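Local coordinates for malonyl CoA-acyl carrier protein transacylase (Staphylococcus aureus, PDB 3IM9) that catalyses transfer of the malonyl group from malonyl-CoA to holo-acyl carrier protein, releasing CoA, in bacterial fatty acid biosynthesis, at residues A[67-72]-A[118-123]; A[75-80]-A[281-286]; A[213-218]-A[252-257]. All blocks are in the same frame, centred on the assembly; numbering follows the deposited sequence.

Contact 1: A[67-72]-A[118-123]; sequences TENTQP and IVRKRG. With ACT (acetate ion), chain C.
Two helices of the acyltransferase fold, 67-84 and 112-128, pack nearly antiparallel beside the catalytic pocket, and Gln71 and Arg122 meet where they cross. The segment axes approach to 7.5 Å at 156°, close enough because Gly123 lies directly against the backbone of Glu68, their CA atoms 3.8 Å apart. On the pocket side, Arg122 NH1 donates to Gln71 OE1 (2.8 Å). The oxygen lies in the guanidinium plane, but the nitrogen sits above the carbonyl plane, and amide and guanidinium are turned 70° apart. Gln71 NE2 donates almost straight to Thr67 OG1, itself hydrogen-bonded to Gln19 OE1; this fixes the amide flip and presents OE1 to the arginine. NH2 of Arg122 goes on to Ser97, the probable nucleophile, so Gln71 is a second-shell residue, holding the arginine that reaches it. Between the helices, Val119 CG2 packs on Pro72 CA at 3.6 Å. At the other edge Arg120, bent at chi2 (66°), curls back toward the start of helix 67-84, while its NH2 forms a salt bridge with Asp49. Its NH1 is shared between Glu68 O at 2.9 Å and Asn69 OD1 at 3.0 Å; Lys63 O holds Asn69 ND2, and a water links OD1 to Arg120 NH2.

Contact 2: A[75-80]-A[281-286]; sequences LTHSSA and IGPGKV
Ser78 and His77, neighbours on helix 67-84, reach the loop that leaves strand 275-281 with two quite different side chains. Ser78 makes the polar link. With chi1 at -74° its hydroxyl stands beside its own backbone N and opposite the carbonyl carbon, a rotation that carries OG across to the last residue of the strand. OG donates to Ile281 O over 2.7 Å, coming in at a C=O...O angle of 132° and tilted somewhat from the carbonyl plane. Ser78 OG also lies 3.5 Å from Gly282 CA, and Gly282, having no side chain, lets the hydroxyl come this near.

His77 is rotated differently: CG is trans to the backbone N (chi1 -171°), which brings the imidazole to Pro283. The ring and the proline lie alongside each other, running opposite ways, with His77 CD2 3.4 Å from Pro283 CD and 3.7 Å from Pro283 CB. The proline approaches obliquely, while the carbonyl carbon of Gly282 lies over one face of the imidazole. Met26 and Ala27 also touch this histidine. Ile281 turns its CG2 branch back to the helix backbone, 3.7 Å from Ser78 O.

The contact seats helix 67-84 against the end of a central strand of the parallel sheet, where Ile281 still pairs with Ile15 and Gly282 with Ile303. One short hydroxyl-to-carbonyl bond, buried among apolar contacts, gives the strand end a polar partner from the helix; the imidazole meets the loop without a polar bond, so across this contact it acts through van der Waals packing.

Contact 3: A[213-218]-A[252-257]; sequences VIEEDF and NMVKQL. With CA (calcium ion), chain B.
Phe218 reaches from helix 215-222 to the end of helix 246-256, where Leu257 and Val254 receive it. Its CB already lies 3.9 Å from Leu257 CD1. From there CG leaves trans to the backbone N (chi1 -170°), which sends the ring across toward the other segment. CG stays near the same leucine methyl, and CD1 makes the tightest approach of the ring to it, 3.6 Å from Leu257 CD1. The same CD1 also meets Val254 CG2, more loosely, at 4.4 Å. One atom further out, CE1 stands 4.1 Å from Met253 O and close to the calcium ion. The far part of the ring turns to helix 112-128: CZ packs on Ile118 and CE2 on Arg122.

That calcium lies in the catalytic region of the acyltransferase fold, near Arg122, whose NH2 also reaches the probable nucleophile Ser97. Met253 O binds it at 2.7 Å. Gln256 OE1 does so at 2.6 Å, and Tyr101 OH supplies a further ligand. Gln256 is held from several directions: its OE1 also accepts from Arg122 NH2, and its NE2 donates to Ser97 O. Phe218 and Leu257 thus bring hydrocarbon up to the ion beside its oxygen ligands; Leu257 turns one methyl, CD1, to the phenylalanine and the other, CD2, to the metal.

Beside Phe218, Ile214 extends this apolar layer and lies across Leu257, with the two CD1 methyls 4.1 Å apart. Toward solvent the chemistry changes. Glu215 stretches out straight, its CG resting on Val254 CG1 at 3.6 Å, while the carboxylate carries on past that methyl.

In the fold
Contacts 1 and 2 both use helix 67-84, its beginning against helix 112-128 and its middle against the loop after strand 275-281. Their centres are about 14 Å apart, and they touch where Val119 meets Leu75. The centre of contact 3 is about 14 Å from that of contact 1 and about 24 Å from that of contact 2, which it does not touch. Along the chain, contact 1 closes before contact 3 opens, contact 3 is nested within the loop closed by contact 2, and contacts 1 and 2 interleave. Arg122 ties contact 1 to contact 3 through Gln256, Phe218 and Leu257, so helices distant in sequence converge on the calcium and the probable catalytic Ser97 and His207.

Contact 1: A[67-72]-A[118-123]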
loop_
_atom_site.group_PDB
_atom_site.type_symbol
_atom_site.label_atom_id
_atom_site.label_comp_id
_atom_site.label_asym_id
_atom_site.label_seq_id
_atom_site.Cartn_x
_atom_site.Cartn_y
_atom_site.Cartn_z
ATOM N N THR A 67 11.619 5.011 3.268
ATOM C CA THR A 67 10.449 4.159 3.681
ATOM C C THR A 67 10.320 3.939 5.191
ATOM O O THR A 67 9.169 3.807 5.669
ATOM C CB THR A 67 10.507 2.849 2.896
ATOM O OG1 THR A 67 9.187 2.272 2.928
ATOM C CG2 THR A 67 11.555 1.893 3.392
ATOM N N GLU A 68 11.437 3.989 5.952
ATOM C CA GLU A 68 11.321 3.841 7.440
ATOM C C GLU A 68 10.490 4.998 8.033
ATOM O O GLU A 68 9.852 4.846 9.112
ATOM C CB GLU A 68 12.697 3.683 8.128
ATOM C CG GLU A 68 13.647 4.831 7.929
ATOM C CD GLU A 68 14.503 4.752 6.692
ATOM O OE1 GLU A 68 15.641 5.237 6.828
ATOM O OE2 GLU A 68 14.097 4.341 5.593
ATOM N N ASN A 69 10.536 6.131 7.353
ATOM C CA ASN A 69 9.710 7.314 7.694
ATOM C C ASN A 69 8.410 7.386 6.932
ATOM O O ASN A 69 7.359 7.721 7.511
ATOM C CB ASN A 69 10.467 8.600 7.458
ATOM C CG ASN A 69 11.850 8.559 8.083
ATOM O OD1 ASN A 69 11.995 8.186 9.242
ATOM N ND2 ASN A 69 12.898 8.963 7.302
ATOM N N THR A 70 8.419 7.016 5.637
ATOM C CA THR A 70 7.212 7.205 4.842
ATOM C C THR A 70 6.121 6.271 5.342
ATOM O O THR A 70 4.933 6.627 5.279
ATOM C CB THR A 70 7.442 6.757 3.364
ATOM O OG1 THR A 70 8.808 7.122 2.953
ATOM C CG2 THR A 70 6.427 7.540 2.531
ATOM N N GLN A 71 6.486 5.061 5.753
ATOM C CA GLN A 71 5.428 4.098 6.160
ATOM C C GLN A 71 4.566 4.625 7.336
ATOM O O GLN A 71 3.342 4.664 7.213
ATOM C CB GLN A 71 5.982 2.720 6.420
ATOM C CG GLN A 71 6.499 2.070 5.096
ATOM C CD GLN A 71 6.866 0.627 5.244
ATOM O OE1 GLN A 71 6.198 -0.143 5.969
ATOM N NE2 GLN A 71 7.980 0.206 4.573
ATOM N N PRO A 72 5.174 5.011 8.462
ATOM C CA PRO A 72 4.332 5.555 9.535
ATOM C C PRO A 72 3.716 6.880 9.120
ATOM O O PRO A 72 2.583 7.147 9.562
ATOM C CB PRO A 72 5.331 5.784 10.728
ATOM C CG PRO A 72 6.715 5.735 10.083
ATOM C CD PRO A 72 6.565 4.776 8.904
ATOM N N ILE A 118 4.224 -1.023 14.350
ATOM C CA ILE A 118 4.512 -2.145 13.466
ATOM C C ILE A 118 5.079 -1.645 12.090
ATOM O O ILE A 118 6.071 -2.207 11.573
ATOM C CB ILE A 118 3.235 -2.979 13.221
ATOM C CG1 ILE A 118 3.092 -3.785 14.543
ATOM C CG2 ILE A 118 3.415 -3.941 12.024
ATOM C CD1 ILE A 118 1.705 -4.397 14.630
ATOM N N VAL A 119 4.464 -0.586 11.530
ATOM C CA VAL A 119 4.940 -0.190 10.202
ATOM C C VAL A 119 6.232 0.600 10.308
ATOM O O VAL A 119 7.067 0.581 9.337
ATOM C CB VAL A 119 3.884 0.620 9.401
ATOM C CG1 VAL A 119 2.642 -0.229 9.185
ATOM C CG2 VAL A 119 3.571 2.027 9.961
ATOM N N ARG A 120 6.524 1.283 11.445
ATOM C CA ARG A 120 7.833 1.820 11.600
ATOM C C ARG A 120 8.889 0.693 11.589
ATOM O O ARG A 120 9.930 0.849 10.915
ATOM C CB ARG A 120 7.875 2.646 12.958
ATOM C CG ARG A 120 9.305 3.051 13.420
ATOM C CD ARG A 120 9.891 4.018 12.437
ATOM N NE ARG A 120 11.040 4.716 13.089
ATOM C CZ ARG A 120 11.807 5.578 12.464
ATOM N NH1 ARG A 120 11.601 5.865 11.160
ATOM N NH2 ARG A 120 12.822 6.224 13.136
ATOM N N LYS A 121 8.659 -0.424 12.337
ATOM C CA LYS A 121 9.620 -1.493 12.265
ATOM C C LYS A 121 9.682 -2.117 10.848
ATOM O O LYS A 121 10.774 -2.385 10.410
ATOM C CB LYS A 121 9.174 -2.605 13.284
ATOM C CG LYS A 121 10.170 -3.820 13.370
ATOM C CD LYS A 121 11.512 -3.482 13.900
ATOM C CE LYS A 121 11.462 -3.330 15.394
ATOM N NZ LYS A 121 12.878 -3.330 16.021
ATOM N N ARG A 122 8.534 -2.274 10.198
ATOM C CA ARG A 122 8.507 -2.842 8.812
ATOM C C ARG A 122 9.402 -1.987 7.889
ATOM O O ARG A 122 10.248 -2.518 7.193
ATOM C CB ARG A 122 7.068 -2.739 8.304
ATOM C CG ARG A 122 6.854 -3.439 6.978
ATOM C CD ARG A 122 5.377 -3.397 6.625
ATOM N NE ARG A 122 5.053 -3.991 5.341
ATOM C CZ ARG A 122 5.031 -3.325 4.198
ATOM N NH1 ARG A 122 5.346 -2.037 4.141
ATOM N NH2 ARG A 122 4.638 -3.922 3.092
ATOM N N GLY A 123 9.273 -0.651 7.998
ATOM C CA GLY A 123 10.067 0.268 7.170
ATOM C C GLY A 123 11.554 0.167 7.498
ATOM O O GLY A 123 12.426 0.195 6.587
HETATM C C ACT C . 12.714 3.518 0.318
HETATM O O ACT C . 13.245 4.098 1.256
HETATM O OXT ACT C . 13.189 2.362 0.127
HETATM C CH3 ACT C . 11.623 4.092 -0.510
HETATM O O HOH W 1 14.024 8.246 11.129
#

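Contact 2: A[75-80]-A[281-286]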
loop_
_atom_site.group_PDB
_atom_site.type_symbol
_atom_site.label_atom_id
_atom_site.label_comp_id
_atom_site.label_asym_id
_atom_site.label_seq_id
_atom_site.Cartn_x
_atom_site.Cartn_y
_atom_site.Cartn_z
ATOM N N LEU A 75 0.532 5.776 7.090
ATOM C CA LEU A 75 -0.473 5.239 8.022
ATOM C C LEU A 75 -1.124 6.341 8.845
ATOM O O LEU A 75 -2.362 6.305 9.042
ATOM C CB LEU A 75 0.209 4.184 8.930
ATOM C CG LEU A 75 -0.809 3.481 9.839
ATOM C CD1 LEU A 75 -1.400 2.296 9.111
ATOM C CD2 LEU A 75 -0.051 2.963 11.053
ATOM N N THR A 76 -0.282 7.275 9.332
ATOM C CA THR A 76 -0.796 8.327 10.189
ATOM C C THR A 76 -1.747 9.227 9.403
ATOM O O THR A 76 -2.873 9.558 9.889
ATOM C CB THR A 76 0.347 9.152 10.690
ATOM O OG1 THR A 76 1.108 8.266 11.557
ATOM C CG2 THR A 76 -0.147 10.337 11.553
ATOM N N HIS A 77 -1.411 9.614 8.165
ATOM C CA HIS A 77 -2.271 10.509 7.387
ATOM C C HIS A 77 -3.590 9.813 7.056
ATOM O O HIS A 77 -4.675 10.368 7.304
ATOM C CB HIS A 77 -1.535 10.856 6.097
ATOM C CG HIS A 77 -2.195 11.947 5.279
ATOM N ND1 HIS A 77 -3.317 12.684 5.641
ATOM C CD2 HIS A 77 -1.779 12.395 4.082
ATOM C CE1 HIS A 77 -3.538 13.582 4.671
ATOM N NE2 HIS A 77 -2.628 13.389 3.708
ATOM N N SER A 78 -3.558 8.582 6.563
ATOM C CA SER A 78 -4.771 7.875 6.220
ATOM C C SER A 78 -5.642 7.631 7.460
ATOM O O SER A 78 -6.874 7.767 7.387
ATOM C CB SER A 78 -4.455 6.525 5.545
ATOM O OG SER A 78 -3.998 6.751 4.200
ATOM N N SER A 79 -4.990 7.289 8.584
ATOM C CA SER A 79 -5.798 6.987 9.802
ATOM C C SER A 79 -6.388 8.283 10.349
ATOM O O SER A 79 -7.467 8.242 10.992
ATOM C CB SER A 79 -4.895 6.349 10.843
ATOM O OG SER A 79 -4.483 5.016 10.383
ATOM N N ALA A 80 -5.692 9.398 10.215
ATOM C CA ALA A 80 -6.197 10.683 10.747
ATOM C C ALA A 80 -7.410 11.093 9.946
ATOM O O ALA A 80 -8.433 11.524 10.496
ATOM C CB ALA A 80 -5.094 11.774 10.659
ATOM N N ILE A 281 -8.415 6.972 0.612
ATOM C CA ILE A 281 -8.281 7.867 1.778
ATOM C C ILE A 281 -6.762 7.962 2.084
ATOM O O ILE A 281 -6.111 6.974 2.502
ATOM C CB ILE A 281 -9.034 7.280 3.018
ATOM C CG1 ILE A 281 -10.515 7.168 2.603
ATOM C CG2 ILE A 281 -8.795 8.175 4.272
ATOM C CD1 ILE A 281 -11.339 6.414 3.746
ATOM N N GLY A 282 -6.207 9.184 1.865
ATOM C CA GLY A 282 -4.746 9.326 2.000
ATOM C C GLY A 282 -4.360 10.455 1.054
ATOM O O GLY A 282 -5.160 11.038 0.366
ATOM N N PRO A 283 -3.077 10.720 0.963
ATOM C CA PRO A 283 -2.574 11.692 0.082
ATOM C C PRO A 283 -2.563 11.140 -1.346
ATOM O O PRO A 283 -2.399 9.917 -1.564
ATOM C CB PRO A 283 -1.093 11.848 0.514
ATOM C CG PRO A 283 -0.644 10.551 1.111
ATOM C CD PRO A 283 -2.016 10.003 1.713
ATOM N N GLY A 284 -2.802 12.049 -2.323
ATOM C CA GLY A 284 -2.829 11.610 -3.706
ATOM C C GLY A 284 -4.093 10.858 -4.119
ATOM O O GLY A 284 -4.987 10.626 -3.293
ATOM N N LYS A 285 -4.154 10.457 -5.380
ATOM C CA LYS A 285 -5.250 9.632 -5.852
ATOM C C LYS A 285 -4.680 8.526 -6.720
ATOM O O LYS A 285 -5.255 8.180 -7.752
ATOM C CB LYS A 285 -6.249 10.469 -6.651
ATOM C CG LYS A 285 -5.624 11.631 -7.405
ATOM C CD LYS A 285 -6.657 12.696 -7.736
ATOM C CE LYS A 285 -6.965 12.721 -9.224
ATOM N NZ LYS A 285 -8.062 13.676 -9.547
ATOM N N VAL A 286 -3.538 7.977 -6.312
ATOM C CA VAL A 286 -2.879 7.000 -7.156
ATOM C C VAL A 286 -3.701 5.729 -7.312
ATOM O O VAL A 286 -3.802 5.191 -8.421
ATOM C CB VAL A 286 -1.509 6.606 -6.522
ATOM C CG1 VAL A 286 -0.785 5.498 -7.365
ATOM C CG2 VAL A 286 -0.611 7.821 -6.336
#

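Contact 3: A[213-218]-A[252-257]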
loop_
_atom_site.group_PDB
_atom_site.type_symbol
_atom_site.label_atom_id
_atom_site.label_comp_id
_atom_site.label_asym_id
_atom_site.label_seq_id
_atom_site.Cartn_x
_atom_site.Cartn_y
_atom_site.Cartn_z
ATOM N N VAL A 213 14.698 -12.467 3.853
ATOM C CA VAL A 213 15.753 -12.181 4.851
ATOM C C VAL A 213 15.218 -11.463 6.084
ATOM O O VAL A 213 15.907 -11.516 7.136
ATOM C CB VAL A 213 16.996 -11.414 4.287
ATOM C CG1 VAL A 213 17.706 -12.278 3.261
ATOM C CG2 VAL A 213 16.609 -10.029 3.782
ATOM N N ILE A 214 14.069 -10.776 5.977
ATOM C CA ILE A 214 13.548 -10.036 7.150
ATOM C C ILE A 214 12.307 -10.686 7.761
ATOM O O ILE A 214 11.752 -10.149 8.719
ATOM C CB ILE A 214 13.218 -8.548 6.810
ATOM C CG1 ILE A 214 12.108 -8.423 5.765
ATOM C CG2 ILE A 214 14.537 -7.785 6.448
ATOM C CD1 ILE A 214 11.495 -6.952 5.706
ATOM N N GLU A 215 11.917 -11.834 7.236
ATOM C CA GLU A 215 10.703 -12.554 7.718
ATOM C C GLU A 215 10.810 -12.828 9.216
ATOM O O GLU A 215 9.860 -12.544 9.987
ATOM C CB GLU A 215 10.538 -13.906 6.947
ATOM C CG GLU A 215 9.487 -14.795 7.541
ATOM C CD GLU A 215 9.221 -16.019 6.662
ATOM O OE1 GLU A 215 8.148 -16.612 6.829
ATOM O OE2 GLU A 215 10.090 -16.363 5.819
ATOM N N GLU A 216 11.927 -13.381 9.658
ATOM C CA GLU A 216 11.962 -13.763 11.078
ATOM C C GLU A 216 11.909 -12.563 12.010
ATOM O O GLU A 216 11.177 -12.642 13.031
ATOM C CB GLU A 216 13.232 -14.584 11.420
ATOM C CG GLU A 216 13.263 -15.993 10.916
ATOM C CD GLU A 216 14.729 -16.458 10.844
ATOM O OE1 GLU A 216 15.391 -16.577 11.931
ATOM O OE2 GLU A 216 15.228 -16.608 9.685
ATOM N N ASP A 217 12.652 -11.519 11.715
ATOM C CA ASP A 217 12.686 -10.346 12.570
ATOM C C ASP A 217 11.280 -9.688 12.617
ATOM O O ASP A 217 10.778 -9.264 13.682
ATOM C CB ASP A 217 13.693 -9.307 12.063
ATOM C CG ASP A 217 15.155 -9.748 12.314
ATOM O OD1 ASP A 217 15.366 -10.650 13.147
ATOM O OD2 ASP A 217 16.095 -9.203 11.690
ATOM N N PHE A 218 10.626 -9.649 11.465
ATOM C CA PHE A 218 9.314 -9.033 11.423
ATOM C C PHE A 218 8.274 -9.875 12.169
ATOM O O PHE A 218 7.468 -9.314 12.959
ATOM C CB PHE A 218 8.868 -8.750 9.981
ATOM C CG PHE A 218 7.622 -7.884 9.905
ATOM C CD1 PHE A 218 6.469 -8.393 9.392
ATOM C CD2 PHE A 218 7.652 -6.567 10.411
ATOM C CE1 PHE A 218 5.261 -7.585 9.271
ATOM C CE2 PHE A 218 6.495 -5.766 10.355
ATOM C CZ PHE A 218 5.317 -6.258 9.781
ATOM N N ASN A 252 -0.483 -13.600 6.663
ATOM C CA ASN A 252 -0.410 -12.971 5.328
ATOM C C ASN A 252 0.325 -11.633 5.354
ATOM O O ASN A 252 0.827 -11.244 4.283
ATOM C CB ASN A 252 -1.824 -12.802 4.791
ATOM C CG ASN A 252 -2.345 -14.118 4.197
ATOM O OD1 ASN A 252 -1.553 -15.024 3.881
ATOM N ND2 ASN A 252 -3.623 -14.203 4.026
ATOM N N MET A 253 0.439 -11.000 6.514
ATOM C CA MET A 253 1.264 -9.806 6.540
ATOM C C MET A 253 2.727 -10.168 6.497
ATOM O O MET A 253 3.549 -9.316 5.989
ATOM C CB MET A 253 1.010 -9.016 7.868
ATOM C CG MET A 253 -0.497 -8.441 7.955
ATOM S SD MET A 253 -1.264 -7.927 6.440
ATOM C CE MET A 253 -0.201 -6.490 5.929
ATOM N N VAL A 254 3.127 -11.302 7.110
ATOM C CA VAL A 254 4.500 -11.676 6.961
ATOM C C VAL A 254 4.773 -12.118 5.464
ATOM O O VAL A 254 5.785 -11.664 4.852
ATOM C CB VAL A 254 4.849 -12.880 7.916
ATOM C CG1 VAL A 254 6.321 -13.187 7.748
ATOM C CG2 VAL A 254 4.544 -12.404 9.336
ATOM N N LYS A 255 3.852 -12.895 4.887
ATOM C CA LYS A 255 4.059 -13.336 3.450
ATOM C C LYS A 255 4.073 -12.144 2.501
ATOM O O LYS A 255 4.759 -12.167 1.502
ATOM C CB LYS A 255 2.947 -14.264 2.999
ATOM C CG LYS A 255 2.938 -15.532 3.843
ATOM C CD LYS A 255 1.852 -16.482 3.333
ATOM C CE LYS A 255 2.008 -17.822 4.155
ATOM N NZ LYS A 255 0.964 -18.839 3.726
ATOM N N GLN A 256 3.346 -11.087 2.884
ATOM C CA GLN A 256 3.215 -9.894 2.032
ATOM C C GLN A 256 4.621 -9.316 1.725
ATOM O O GLN A 256 4.854 -8.801 0.611
ATOM C CB GLN A 256 2.389 -8.836 2.758
ATOM C CG GLN A 256 1.944 -7.680 1.819
ATOM C CD GLN A 256 1.841 -6.353 2.575
ATOM O OE1 GLN A 256 2.690 -6.017 3.397
ATOM N NE2 GLN A 256 0.803 -5.613 2.299
ATOM N N LEU A 257 5.537 -9.450 2.657
ATOM C CA LEU A 257 6.898 -8.868 2.509
ATOM C C LEU A 257 7.576 -9.391 1.267
ATOM O O LEU A 257 8.358 -8.595 0.677
ATOM C CB LEU A 257 7.773 -9.145 3.737
ATOM C CG LEU A 257 7.215 -8.562 5.078
ATOM C CD1 LEU A 257 8.048 -9.116 6.206
ATOM C CD2 LEU A 257 7.317 -7.003 5.050
HETATM CA CA CA B . 3.819 -6.694 5.646
#